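Local atomic coordinates of histidine kinase (Methanosarcina mazei, PDB entry 3LI9), a protein that probably acts as a membrane histidine kinase, phosphorylating a protein histidine with ATP, and is represented here by its extracellular PDC-fold (Cache) sensor domain. Residues N108-P113 against F144-F149; F149-D154 against V171-V176; R184-G189 against L265-E270; K17-A22 against I250-P255. All blocks are in the same frame, centred on the assembly; numbering follows the deposited sequence.

How the contacts relate
Contacts 1 and 2 lie at the larger antiparallel sheet, which includes strands 148-159 and 162-172; contacts 3 and 4 lie at the four-stranded sheet with strands 248-256 and 261-268. Centres are about 11 Å apart within each pair, against 23 to 35 Å between pairs. Contacts 1 and 2 share Phe149 and meet where Ile110 packs on Met150. Contacts 3 and 4 meet through neighbouring strands 261-268 and 248-256. Along the chain, contacts 1 and 2 follow in series; contact 4, joining residues 17-22 to 250-255, spans both, and its segments alternate with those of contact 3. Helix 13-48 touches both sheets, an arrangement consistent with a double Cache (PDC) sensor domain.

Contact 1 (N108-P113 against F144-F149); sequences NKINGP and FYEGIF
With CG1 of Ile110 opposite the carbonyl carbon (chi1 -66°) and a second bend in the same sense (chi2 -68°), Ile110 CD1 arrives at the edge of the Tyr145 ring, near its plane, 4.0 Å from Tyr145 CD2. The other branch is directed at the next residue of the 144-149 hairpin: Ile110 CG2, opposite the backbone N, lies 3.6 Å from Glu146 CB and 3.3 Å from Glu146 OE2, at the end of that side chain. Glu146 runs extended beyond CG, and Glu146 CG sits 3.8 Å above the plane of the Tyr145 ring, so a methylene lies on the ring face while Ile110 holds the rim. Ile148 adds a third contact: its CD1 lies 3.5 Å from Ile110 O and 4.1 Å from Ile110 CG2. Both partners are turns. A type I turn, Lys109 to Gly112, presents Ile110, and a type I' turn, Tyr145 to Ile148, is held by paired backbone bonds between its ends, with Glu146 and Gly147 both at the positive phi that a type I' turn requires. A molecule probably carried over from the crystallisation liquor lies beside the Tyr145 side chain and may mark a pocket. The contact thus sets the loop between strands 105-108 and 115-118 against the turn between strands 143-145 and 148-159. Ile110 and Tyr145 both rest on Met150 of the latter strand, while Lys109 leans on Leu66 of helix 55-67.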
loop_
_atom_site.group_PDB
_atom_site.type_symbol
_atom_site.label_atom_id
_atom_site.label_comp_id
_atom_site.label_asym_id
_atom_site.label_seq_id
_atom_site.Cartn_x
_atom_site.Cartn_y
_atom_site.Cartn_z
ATOM N N ASN A 108 -0.297 -3.852 16.827
ATOM C CA ASN A 108 0.422 -4.577 15.750
ATOM C C ASN A 108 0.971 -5.904 16.163
ATOM O O ASN A 108 1.128 -6.182 17.346
ATOM C CB ASN A 108 1.566 -3.688 15.207
ATOM C CG ASN A 108 2.690 -3.528 16.223
ATOM O OD1 ASN A 108 2.681 -2.605 17.122
ATOM N ND2 ASN A 108 3.609 -4.433 16.172
ATOM N N LYS A 109 1.286 -6.708 15.171
ATOM C CA LYS A 109 2.063 -7.929 15.410
ATOM C C LYS A 109 3.379 -7.984 14.637
ATOM O O LYS A 109 3.845 -9.097 14.250
ATOM C CB LYS A 109 1.152 -9.150 15.155
ATOM C CG LYS A 109 0.573 -9.185 13.843
ATOM C CD LYS A 109 -0.372 -10.447 13.653
ATOM C CE LYS A 109 -1.628 -10.376 14.456
ATOM N NZ LYS A 109 -2.582 -11.414 13.848
ATOM N N ILE A 110 4.020 -6.838 14.466
ATOM C CA ILE A 110 5.271 -6.691 13.705
ATOM C C ILE A 110 6.335 -7.598 14.251
ATOM O O ILE A 110 7.026 -8.253 13.475
ATOM C CB ILE A 110 5.822 -5.234 13.812
ATOM C CG1 ILE A 110 4.925 -4.176 13.143
ATOM C CG2 ILE A 110 7.300 -5.072 13.189
ATOM C CD1 ILE A 110 4.876 -4.290 11.625
ATOM N N ASN A 111 6.455 -7.686 15.569
ATOM C CA ASN A 111 7.546 -8.425 16.168
ATOM C C ASN A 111 7.063 -9.804 16.556
ATOM O O ASN A 111 7.828 -10.568 17.184
ATOM C CB ASN A 111 8.087 -7.691 17.429
ATOM C CG ASN A 111 8.822 -6.388 17.092
ATOM O OD1 ASN A 111 8.345 -5.492 16.361
ATOM N ND2 ASN A 111 10.004 -6.261 17.651
ATOM N N GLY A 112 5.822 -10.137 16.195
ATOM C CA GLY A 112 5.217 -11.452 16.434
ATOM C C GLY A 112 3.936 -11.467 17.270
ATOM O O GLY A 112 2.834 -11.710 16.773
ATOM N N PRO A 113 4.036 -11.208 18.599
ATOM C CA PRO A 113 2.811 -11.213 19.418
ATOM C C PRO A 113 2.057 -9.839 19.211
ATOM O O PRO A 113 2.675 -8.850 18.756
ATOM C CB PRO A 113 3.356 -11.313 20.854
ATOM C CG PRO A 113 4.740 -10.741 20.784
ATOM C CD PRO A 113 5.267 -11.187 19.392
ATOM N N PHE A 144 9.851 -0.580 3.910
ATOM C CA PHE A 144 10.178 -1.573 4.927
ATOM C C PHE A 144 10.111 -0.971 6.327
ATOM O O PHE A 144 10.505 0.196 6.533
ATOM C CB PHE A 144 11.630 -2.027 4.710
ATOM C CG PHE A 144 11.804 -2.925 3.533
ATOM C CD1 PHE A 144 11.520 -4.245 3.649
ATOM C CD2 PHE A 144 12.202 -2.405 2.292
ATOM C CE1 PHE A 144 11.631 -5.147 2.552
ATOM C CE2 PHE A 144 12.325 -3.320 1.187
ATOM C CZ PHE A 144 12.041 -4.670 1.341
ATOM N N TYR A 145 9.620 -1.783 7.292
ATOM C CA TYR A 145 9.548 -1.327 8.687
ATOM C C TYR A 145 9.850 -2.537 9.551
ATOM O O TYR A 145 9.240 -3.584 9.375
ATOM C CB TYR A 145 8.199 -0.737 9.003
ATOM C CG TYR A 145 8.044 -0.375 10.457
ATOM C CD1 TYR A 145 8.625 0.773 10.964
ATOM C CD2 TYR A 145 7.351 -1.209 11.305
ATOM C CE1 TYR A 145 8.469 1.110 12.290
ATOM C CE2 TYR A 145 7.182 -0.878 12.679
ATOM C CZ TYR A 145 7.748 0.288 13.122
ATOM O OH TYR A 145 7.598 0.612 14.443
ATOM N N GLU A 146 10.924 -2.426 10.358
ATOM C CA GLU A 146 11.342 -3.575 11.192
ATOM C C GLU A 146 11.396 -4.865 10.386
ATOM O O GLU A 146 11.005 -5.981 10.841
ATOM C CB GLU A 146 10.515 -3.597 12.559
ATOM C CG GLU A 146 10.698 -2.248 13.295
ATOM C CD GLU A 146 9.943 -2.073 14.634
ATOM O OE1 GLU A 146 10.087 -0.974 15.296
ATOM O OE2 GLU A 146 9.219 -3.021 14.979
ATOM N N GLY A 147 11.973 -4.768 9.160
ATOM C CA GLY A 147 12.215 -5.947 8.343
ATOM C C GLY A 147 11.024 -6.406 7.487
ATOM O O GLY A 147 11.167 -7.316 6.747
ATOM N N ILE A 148 9.869 -5.769 7.636
ATOM C CA ILE A 148 8.694 -6.217 6.903
ATOM C C ILE A 148 8.282 -5.193 5.798
ATOM O O ILE A 148 8.145 -4.065 6.111
ATOM C CB ILE A 148 7.553 -6.426 7.859
ATOM C CG1 ILE A 148 8.007 -7.556 8.842
ATOM C CG2 ILE A 148 6.263 -6.897 7.082
ATOM C CD1 ILE A 148 7.176 -7.668 10.002
ATOM N N PHE A 149 8.130 -5.698 4.572
ATOM C CA PHE A 149 7.704 -4.905 3.399
ATOM C C PHE A 149 6.190 -4.724 3.493
ATOM O O PHE A 149 5.468 -5.717 3.626
ATOM C CB PHE A 149 8.060 -5.707 2.141
ATOM C CG PHE A 149 8.020 -4.817 0.868
ATOM C CD1 PHE A 149 8.533 -3.536 0.873
ATOM C CD2 PHE A 149 7.382 -5.304 -0.243
ATOM C CE1 PHE A 149 8.478 -2.742 -0.319
ATOM C CE2 PHE A 149 7.312 -4.562 -1.397
ATOM C CZ PHE A 149 7.793 -3.296 -1.417
#

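Contact 2 (F149-D154 against V171-V176); sequences FMVSYD and VPLEYV
The beta hairpin formed by strands 148-159 and 162-172 belongs to the larger antiparallel sheet of this PDC fold, and here its second strand leaves for helix 174-180. Val151 and Val171 form a hydrogen-bonded antiparallel pair: Val171 N donates to Val151 O over 2.8 Å, and Val151 N returns a 3.0 Å bond to Val171 O. Their side chains lie next to each other on one face of the sheet and point the same way. On that flank Val171 CG2 approaches Tyr153 CE2 to 3.4 Å, meeting the ring obliquely, and both residues touch Asn36 of helix 13-48. Met150, a selenomethionine, faces Pro172 in a non-hydrogen-bonded pair, and its selenium-bearing end packs on Ile110 and Tyr145. Past the last bridged pair, Leu173 points its side chain toward the first strand while its N still bonds across. Leu173 CB lies 3.8 Å from Phe149 CD2, and Leu173 CD1 stands 4.0 Å above the Phe149 ring, off centre toward the rim; the same methyl lies close to the backbone of Met150. With CG opposite the carbonyl carbon (chi1 -64°), Leu173 is directed back over that strand. Phe149 O accepts two hydrogen bonds: one comes from Leu173 N at 2.9 Å, and the other from a water 2.8 Å away that in turn accepts a hydrogen bond from Glu174 N at 2.9 Å.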
loop_
_atom_site.group_PDB
_atom_site.type_symbol
_atom_site.label_atom_id
_atom_site.label_comp_id
_atom_site.label_asym_id
_atom_site.label_seq_id
_atom_site.Cartn_x
_atom_site.Cartn_y
_atom_site.Cartn_z
ATOM N N PHE A 149 8.130 -5.698 4.572
ATOM C CA PHE A 149 7.704 -4.905 3.399
ATOM C C PHE A 149 6.190 -4.724 3.493
ATOM O O PHE A 149 5.468 -5.717 3.626
ATOM C CB PHE A 149 8.060 -5.707 2.141
ATOM C CG PHE A 149 8.020 -4.817 0.868
ATOM C CD1 PHE A 149 8.533 -3.536 0.873
ATOM C CD2 PHE A 149 7.382 -5.304 -0.243
ATOM C CE1 PHE A 149 8.478 -2.742 -0.319
ATOM C CE2 PHE A 149 7.312 -4.562 -1.397
ATOM C CZ PHE A 149 7.793 -3.296 -1.417
HETATM N N MSE A 150 5.741 -3.481 3.486
HETATM C CA MSE A 150 4.329 -3.172 3.664
HETATM C C MSE A 150 3.923 -1.851 3.023
HETATM O O MSE A 150 4.731 -1.090 2.475
HETATM C CB MSE A 150 4.004 -3.112 5.156
HETATM C CG MSE A 150 4.768 -2.035 5.882
HETATM SE SE MSE A 150 4.370 -2.146 7.865
HETATM C CE MSE A 150 5.438 -3.681 8.266
ATOM N N VAL A 151 2.605 -1.669 3.030
ATOM C CA VAL A 151 2.049 -0.356 2.704
ATOM C C VAL A 151 1.023 0.011 3.772
ATOM O O VAL A 151 0.481 -0.872 4.424
ATOM C CB VAL A 151 1.403 -0.432 1.294
ATOM C CG1 VAL A 151 0.141 -1.314 1.223
ATOM C CG2 VAL A 151 1.271 0.932 0.682
ATOM N N SER A 152 0.752 1.309 3.911
ATOM C CA SER A 152 -0.245 1.752 4.881
ATOM C C SER A 152 -1.404 2.442 4.207
ATOM O O SER A 152 -1.170 3.256 3.314
ATOM C CB SER A 152 0.451 2.789 5.830
ATOM O OG SER A 152 -0.397 2.981 6.929
ATOM N N TYR A 153 -2.607 2.160 4.677
ATOM C CA TYR A 153 -3.816 2.851 4.200
ATOM C C TYR A 153 -4.272 3.750 5.347
ATOM O O TYR A 153 -4.419 3.271 6.471
ATOM C CB TYR A 153 -4.951 1.847 3.951
ATOM C CG TYR A 153 -4.730 0.841 2.816
ATOM C CD1 TYR A 153 -5.368 1.024 1.581
ATOM C CD2 TYR A 153 -3.858 -0.250 2.973
ATOM C CE1 TYR A 153 -5.182 0.117 0.556
ATOM C CE2 TYR A 153 -3.630 -1.157 1.913
ATOM C CZ TYR A 153 -4.329 -0.937 0.717
ATOM O OH TYR A 153 -4.125 -1.825 -0.325
ATOM N N ASP A 154 -4.583 5.019 5.069
ATOM C CA ASP A 154 -4.942 5.920 6.168
ATOM C C ASP A 154 -6.139 6.752 5.762
ATOM O O ASP A 154 -6.193 7.251 4.659
ATOM C CB ASP A 154 -3.785 6.852 6.515
ATOM C CG ASP A 154 -2.549 6.077 6.892
ATOM O OD1 ASP A 154 -2.497 5.653 8.070
ATOM O OD2 ASP A 154 -1.670 5.776 6.012
ATOM N N VAL A 171 -0.416 -3.134 5.854
ATOM C CA VAL A 171 -0.679 -4.329 5.046
ATOM C C VAL A 171 0.669 -4.918 4.545
ATOM O O VAL A 171 1.298 -4.303 3.702
ATOM C CB VAL A 171 -1.535 -3.967 3.851
ATOM C CG1 VAL A 171 -1.926 -5.241 2.987
ATOM C CG2 VAL A 171 -2.939 -3.371 4.378
ATOM N N PRO A 172 1.077 -6.093 4.996
ATOM C CA PRO A 172 2.355 -6.700 4.460
ATOM C C PRO A 172 2.134 -7.068 3.006
ATOM O O PRO A 172 1.024 -7.484 2.565
ATOM C CB PRO A 172 2.499 -8.075 5.213
ATOM C CG PRO A 172 1.666 -7.804 6.504
ATOM C CD PRO A 172 0.511 -6.829 6.152
ATOM N N LEU A 173 3.197 -6.920 2.221
ATOM C CA LEU A 173 3.096 -7.180 0.794
ATOM C C LEU A 173 3.893 -8.395 0.319
ATOM O O LEU A 173 3.974 -8.649 -0.907
ATOM C CB LEU A 173 3.632 -5.968 0.016
ATOM C CG LEU A 173 2.824 -4.676 0.222
ATOM C CD1 LEU A 173 3.582 -3.388 -0.266
ATOM C CD2 LEU A 173 1.444 -4.863 -0.401
ATOM N N GLU A 174 4.408 -9.200 1.248
ATOM C CA GLU A 174 5.054 -10.429 0.767
ATOM C C GLU A 174 4.186 -11.260 -0.146
ATOM O O GLU A 174 4.681 -11.843 -1.125
ATOM C CB GLU A 174 5.439 -11.297 1.985
ATOM C CG GLU A 174 6.263 -12.499 1.591
ATOM C CD GLU A 174 6.759 -13.250 2.831
ATOM O OE1 GLU A 174 6.812 -12.632 3.924
ATOM O OE2 GLU A 174 7.065 -14.441 2.721
ATOM N N TYR A 175 2.874 -11.265 0.069
ATOM C CA TYR A 175 1.965 -12.099 -0.722
ATOM C C TYR A 175 2.000 -11.692 -2.196
ATOM O O TYR A 175 1.771 -12.513 -3.087
ATOM C CB TYR A 175 0.524 -12.028 -0.157
ATOM C CG TYR A 175 -0.189 -10.813 -0.632
ATOM C CD1 TYR A 175 -1.008 -10.843 -1.816
ATOM C CD2 TYR A 175 -0.107 -9.617 0.085
ATOM C CE1 TYR A 175 -1.655 -9.679 -2.273
ATOM C CE2 TYR A 175 -0.788 -8.483 -0.322
ATOM C CZ TYR A 175 -1.560 -8.521 -1.492
ATOM O OH TYR A 175 -2.172 -7.383 -1.915
ATOM N N VAL A 176 2.287 -10.423 -2.429
ATOM C CA VAL A 176 2.372 -9.972 -3.829
ATOM C C VAL A 176 3.446 -10.725 -4.597
ATOM O O VAL A 176 3.205 -11.167 -5.747
ATOM C CB VAL A 176 2.551 -8.482 -3.886
ATOM C CG1 VAL A 176 2.749 -7.999 -5.373
ATOM C CG2 VAL A 176 1.355 -7.795 -3.246
HETATM O O HOH W 1 5.661 -8.501 3.791
#

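Contact 3 (R184-G189 against L265-E270); sequences RTFDTG and LVVPKE
Val267 carries the apolar contact with the 184-189 loop, spreading its two methyls over it. Val267 CG1, opposite the backbone N (chi1 -176°), meets the Phe186 ring obliquely, 3.6 Å from Phe186 CD2, while Val267 CG2 lies 4.2 Å from the methyl Thr185 CG2. Pro268 extends the patch, with its CD 4.0 Å from Gly189 CA. The backbones approach most closely at Gly189, whose CA makes a C-H...O contact of 3.2 Å with Val266 O; the angle of 121° at the hydrogen is bent, so the interaction is weak. With no side chain at this position, the loop can settle onto the strand, and Gly189 CA lies 4.5 Å from Val267 CA. Backbone pairing begins one residue later, between Tyr190 and Val266. A polar atom also touches carbon, as Thr188 OG1 lies 3.3 Å from Pro268 CG, but its hydrogen bond goes to Glu271 of helix 269-272, whose carboxylate also accepts a hydrogen bond from Asp187 N. Within the loop, Thr185 N donates to Gly189 O over 3.2 Å and draws the ends together. Between these two segments, then, the loop is held to the strand by shape and close packing, with one C-H...O contact and no conventional hydrogen bond.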
loop_
_atom_site.group_PDB
_atom_site.type_symbol
_atom_site.label_atom_id
_atom_site.label_comp_id
_atom_site.label_asym_id
_atom_site.label_seq_id
_atom_site.Cartn_x
_atom_site.Cartn_y
_atom_site.Cartn_z
ATOM N N ARG A 184 3.123 -17.292 -15.224
ATOM C CA ARG A 184 3.931 -17.586 -16.410
ATOM C C ARG A 184 3.064 -17.458 -17.632
ATOM O O ARG A 184 1.900 -17.873 -17.631
ATOM C CB ARG A 184 4.510 -18.984 -16.311
ATOM C CG ARG A 184 5.542 -19.090 -15.216
ATOM C CD ARG A 184 6.723 -18.007 -15.297
ATOM N NE ARG A 184 7.614 -18.421 -14.231
ATOM C CZ ARG A 184 8.032 -17.692 -13.200
ATOM N NH1 ARG A 184 8.799 -18.310 -12.306
ATOM N NH2 ARG A 184 7.792 -16.383 -13.097
ATOM N N THR A 185 3.592 -16.874 -18.690
ATOM C CA THR A 185 2.781 -16.767 -19.887
ATOM C C THR A 185 3.663 -17.131 -21.106
ATOM O O THR A 185 4.827 -16.796 -21.140
ATOM C CB THR A 185 2.210 -15.305 -19.993
ATOM O OG1 THR A 185 1.258 -15.192 -21.061
ATOM C CG2 THR A 185 3.348 -14.323 -20.212
ATOM N N PHE A 186 3.087 -17.757 -22.124
ATOM C CA PHE A 186 3.929 -18.305 -23.192
ATOM C C PHE A 186 5.059 -19.214 -22.657
ATOM O O PHE A 186 4.833 -20.039 -21.790
ATOM C CB PHE A 186 4.410 -17.163 -24.116
ATOM C CG PHE A 186 3.276 -16.377 -24.690
ATOM C CD1 PHE A 186 2.541 -16.870 -25.754
ATOM C CD2 PHE A 186 2.889 -15.176 -24.130
ATOM C CE1 PHE A 186 1.480 -16.145 -26.277
ATOM C CE2 PHE A 186 1.809 -14.469 -24.642
ATOM C CZ PHE A 186 1.103 -14.951 -25.695
ATOM N N ASP A 187 6.274 -19.088 -23.160
ATOM C CA ASP A 187 7.336 -19.940 -22.697
ATOM C C ASP A 187 8.152 -19.371 -21.551
ATOM O O ASP A 187 8.485 -20.085 -20.627
ATOM C CB ASP A 187 8.295 -20.276 -23.852
ATOM C CG ASP A 187 7.589 -20.988 -25.002
ATOM O OD1 ASP A 187 6.715 -21.844 -24.732
ATOM O OD2 ASP A 187 7.897 -20.690 -26.187
ATOM N N THR A 188 8.533 -18.103 -21.646
ATOM C CA THR A 188 9.379 -17.512 -20.623
ATOM C C THR A 188 8.786 -16.168 -20.138
ATOM O O THR A 188 9.488 -15.375 -19.537
ATOM C CB THR A 188 10.794 -17.230 -21.144
ATOM O OG1 THR A 188 10.717 -16.357 -22.272
ATOM C CG2 THR A 188 11.573 -18.553 -21.551
ATOM N N GLY A 189 7.533 -15.911 -20.473
ATOM C CA GLY A 189 6.891 -14.649 -20.051
ATOM C C GLY A 189 6.668 -14.675 -18.544
ATOM O O GLY A 189 6.471 -15.739 -17.956
ATOM N N LEU A 265 3.131 -7.278 -17.264
ATOM C CA LEU A 265 3.437 -8.569 -17.842
ATOM C C LEU A 265 4.569 -8.359 -18.853
ATOM O O LEU A 265 4.510 -7.395 -19.670
ATOM C CB LEU A 265 2.262 -9.093 -18.689
ATOM C CG LEU A 265 1.158 -9.946 -18.178
ATOM C CD1 LEU A 265 0.237 -10.319 -19.380
ATOM C CD2 LEU A 265 1.658 -11.165 -17.412
ATOM N N VAL A 266 5.576 -9.227 -18.794
ATOM C CA VAL A 266 6.733 -9.064 -19.689
ATOM C C VAL A 266 6.727 -10.297 -20.618
ATOM O O VAL A 266 6.753 -11.428 -20.155
ATOM C CB VAL A 266 8.066 -8.998 -18.917
ATOM C CG1 VAL A 266 9.271 -8.966 -19.866
ATOM C CG2 VAL A 266 8.112 -7.767 -17.986
ATOM N N VAL A 267 6.587 -10.051 -21.924
ATOM C CA VAL A 267 6.365 -11.125 -22.869
ATOM C C VAL A 267 7.377 -10.965 -24.026
ATOM O O VAL A 267 7.428 -9.896 -24.641
ATOM C CB VAL A 267 5.012 -10.963 -23.560
ATOM C CG1 VAL A 267 4.777 -12.137 -24.441
ATOM C CG2 VAL A 267 3.839 -10.887 -22.563
ATOM N N PRO A 268 8.113 -12.023 -24.304
ATOM C CA PRO A 268 9.044 -12.051 -25.430
ATOM C C PRO A 268 8.208 -12.015 -26.711
ATOM O O PRO A 268 7.339 -12.885 -26.911
ATOM C CB PRO A 268 9.724 -13.403 -25.280
ATOM C CG PRO A 268 9.522 -13.786 -23.865
ATOM C CD PRO A 268 8.147 -13.280 -23.550
ATOM N N LYS A 269 8.437 -11.009 -27.540
ATOM C CA LYS A 269 7.605 -10.792 -28.697
ATOM C C LYS A 269 7.581 -11.991 -29.614
ATOM O O LYS A 269 6.514 -12.384 -30.120
ATOM C CB LYS A 269 8.088 -9.577 -29.467
ATOM C CG LYS A 269 7.246 -9.257 -30.726
ATOM C CD LYS A 269 7.574 -7.809 -31.191
ATOM C CE LYS A 269 6.600 -7.323 -32.285
ATOM N NZ LYS A 269 6.886 -5.879 -32.731
ATOM N N GLU A 270 8.741 -12.581 -29.847
ATOM C CA GLU A 270 8.774 -13.738 -30.735
ATOM C C GLU A 270 7.928 -14.932 -30.225
ATOM O O GLU A 270 7.360 -15.708 -31.021
ATOM C CB GLU A 270 10.219 -14.140 -31.039
ATOM C CG GLU A 270 10.320 -15.595 -31.391
ATOM C CD GLU A 270 11.741 -16.121 -31.269
ATOM O OE1 GLU A 270 12.679 -15.333 -31.516
ATOM O OE2 GLU A 270 11.914 -17.323 -30.939
#

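Contact 4 (K17-A22 against I250-P255); sequences KSIEMA and IMFYEP
Phe252 reaches from strand 248-256 across to helix 13-48, meeting one helix residue after another along its length. Its CB starts beside Ala22, 4.3 Å from that residue's CB. CG stands opposite the carbonyl carbon (chi1 -62°), and this sends the ring toward the helix. One flank passes Ile19: Ile19 CG1 lies 3.8 Å from Phe252 CD1 and stands oblique to the ring, the two side chains crossing at about a right angle. Farther out, CZ and CE2 run under Ser18, with Phe252 CZ 3.5 Å from Ser18 CB. That carbon sits over the ring face in a CH-pi contact, 3.6 Å from the centroid and 18° off the ring normal. The opposite face is taken by Ile250 CG2, 3.6 Å above the plane, so the ring is sandwiched between a residue of its own strand and one of the helix. Ser18 thus contributes carbon to the interface, while its OG makes a weak hydrogen bond to Ala14 O in the same helix. Glu254, two residues along the strand, bends at its second torsion and folds along the helix: its CG packs 3.7 Å from Ala22 CB, and its OE2 lies 3.6 Å from Ile19 CG2. The axes of segments 17-22 and 250-255 approach to 7.8 Å and run 41° apart, in roughly the same sense. In this way the N-terminal part of helix 13-48 lies against the four-stranded sheet, with His237 of strand 236-241 meeting Phe252 and Ile19, Leu265 of strand 261-268 touching Met21, and Met272 of helix 269-272 closing beside Ser18 and Phe252.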
loop_
_atom_site.group_PDB
_atom_site.type_symbol
_atom_site.label_atom_id
_atom_site.label_comp_id
_atom_site.label_asym_id
_atom_site.label_seq_id
_atom_site.Cartn_x
_atom_site.Cartn_y
_atom_site.Cartn_z
ATOM N N LYS A 17 -4.929 -10.156 -26.212
ATOM C CA LYS A 17 -5.110 -11.076 -25.146
ATOM C C LYS A 17 -4.215 -10.698 -23.975
ATOM O O LYS A 17 -4.573 -10.980 -22.812
ATOM C CB LYS A 17 -4.807 -12.496 -25.593
ATOM C CG LYS A 17 -4.523 -13.483 -24.467
ATOM C CD LYS A 17 -3.886 -14.728 -25.093
ATOM C CE LYS A 17 -3.062 -15.521 -24.116
ATOM N NZ LYS A 17 -3.886 -16.519 -23.335
ATOM N N SER A 18 -3.014 -10.173 -24.282
ATOM C CA SER A 18 -2.034 -9.926 -23.215
ATOM C C SER A 18 -2.494 -8.689 -22.424
ATOM O O SER A 18 -2.306 -8.659 -21.178
ATOM C CB SER A 18 -0.563 -9.767 -23.760
ATOM O OG SER A 18 -0.129 -11.026 -24.192
ATOM N N ILE A 19 -3.051 -7.695 -23.132
ATOM C CA ILE A 19 -3.547 -6.442 -22.517
ATOM C C ILE A 19 -4.659 -6.891 -21.546
ATOM O O ILE A 19 -4.699 -6.467 -20.402
ATOM C CB ILE A 19 -4.119 -5.496 -23.593
ATOM C CG1 ILE A 19 -2.942 -4.916 -24.394
ATOM C CG2 ILE A 19 -4.862 -4.403 -22.974
ATOM C CD1 ILE A 19 -3.463 -3.989 -25.621
ATOM N N GLU A 20 -5.545 -7.774 -21.997
ATOM C CA GLU A 20 -6.709 -8.182 -21.142
ATOM C C GLU A 20 -6.214 -9.005 -19.969
ATOM O O GLU A 20 -6.753 -8.871 -18.884
ATOM C CB GLU A 20 -7.702 -9.053 -21.901
ATOM C CG GLU A 20 -8.384 -8.256 -22.950
ATOM C CD GLU A 20 -9.326 -7.231 -22.384
ATOM O OE1 GLU A 20 -9.826 -7.316 -21.227
ATOM O OE2 GLU A 20 -9.631 -6.337 -23.119
HETATM N N MSE A 21 -5.202 -9.843 -20.181
HETATM C CA MSE A 21 -4.616 -10.595 -19.070
HETATM C C MSE A 21 -4.012 -9.677 -17.986
HETATM O O MSE A 21 -4.190 -9.898 -16.773
HETATM C CB MSE A 21 -3.483 -11.551 -19.544
HETATM C CG MSE A 21 -3.073 -12.404 -18.385
HETATM SE SE MSE A 21 -1.728 -13.695 -19.152
HETATM C CE MSE A 21 -2.925 -15.015 -19.750
ATOM N N ALA A 22 -3.231 -8.699 -18.444
ATOM C CA ALA A 22 -2.605 -7.728 -17.512
ATOM C C ALA A 22 -3.724 -6.983 -16.754
ATOM O O ALA A 22 -3.570 -6.746 -15.528
ATOM C CB ALA A 22 -1.760 -6.718 -18.269
ATOM N N ILE A 250 7.952 -7.229 -24.862
ATOM C CA ILE A 250 6.969 -6.190 -24.732
ATOM C C ILE A 250 6.580 -6.183 -23.259
ATOM O O ILE A 250 6.369 -7.263 -22.718
ATOM C CB ILE A 250 5.729 -6.566 -25.529
ATOM C CG1 ILE A 250 6.115 -6.745 -27.017
ATOM C CG2 ILE A 250 4.713 -5.408 -25.502
ATOM C CD1 ILE A 250 5.150 -7.602 -27.706
HETATM N N MSE A 251 6.501 -5.002 -22.670
HETATM C CA MSE A 251 6.056 -4.903 -21.264
HETATM C C MSE A 251 4.646 -4.302 -21.376
HETATM O O MSE A 251 4.500 -3.120 -21.806
HETATM C CB MSE A 251 7.087 -4.058 -20.542
HETATM C CG MSE A 251 6.626 -3.205 -19.453
HETATM SE SE MSE A 251 8.173 -2.368 -18.580
HETATM C CE MSE A 251 9.364 -3.736 -18.837
ATOM N N PHE A 252 3.649 -5.065 -20.899
ATOM C CA PHE A 252 2.279 -4.609 -20.827
ATOM C C PHE A 252 1.999 -4.166 -19.388
ATOM O O PHE A 252 2.339 -4.922 -18.445
ATOM C CB PHE A 252 1.317 -5.686 -21.146
ATOM C CG PHE A 252 1.443 -6.243 -22.546
ATOM C CD1 PHE A 252 0.617 -5.744 -23.548
ATOM C CD2 PHE A 252 2.316 -7.296 -22.785
ATOM C CE1 PHE A 252 0.727 -6.317 -24.879
ATOM C CE2 PHE A 252 2.410 -7.885 -24.062
ATOM C CZ PHE A 252 1.638 -7.369 -25.088
ATOM N N TYR A 253 1.537 -2.942 -19.215
ATOM C CA TYR A 253 1.322 -2.490 -17.822
ATOM C C TYR A 253 -0.120 -1.992 -17.723
ATOM O O TYR A 253 -0.629 -1.283 -18.621
ATOM C CB TYR A 253 2.295 -1.430 -17.375
ATOM C CG TYR A 253 2.494 -0.291 -18.386
ATOM C CD1 TYR A 253 1.732 0.864 -18.323
ATOM C CD2 TYR A 253 3.395 -0.468 -19.460
ATOM C CE1 TYR A 253 1.924 1.897 -19.281
ATOM C CE2 TYR A 253 3.559 0.536 -20.426
ATOM C CZ TYR A 253 2.863 1.677 -20.341
ATOM O OH TYR A 253 3.071 2.628 -21.361
ATOM N N GLU A 254 -0.792 -2.332 -16.610
ATOM C CA GLU A 254 -2.210 -1.907 -16.445
ATOM C C GLU A 254 -2.382 -1.473 -15.012
ATOM O O GLU A 254 -1.851 -2.079 -14.078
ATOM C CB GLU A 254 -3.179 -3.052 -16.763
ATOM C CG GLU A 254 -3.282 -3.375 -18.266
ATOM C CD GLU A 254 -3.944 -2.254 -19.024
ATOM O OE1 GLU A 254 -4.613 -1.384 -18.458
ATOM O OE2 GLU A 254 -3.756 -2.264 -20.249
ATOM N N PRO A 255 -3.071 -0.329 -14.797
ATOM C CA PRO A 255 -3.149 0.249 -13.477
ATOM C C PRO A 255 -4.006 -0.521 -12.505
ATOM O O PRO A 255 -5.044 -1.082 -12.875
ATOM C CB PRO A 255 -3.759 1.636 -13.727
ATOM C CG PRO A 255 -4.494 1.495 -15.008
ATOM C CD PRO A 255 -3.677 0.533 -15.847
#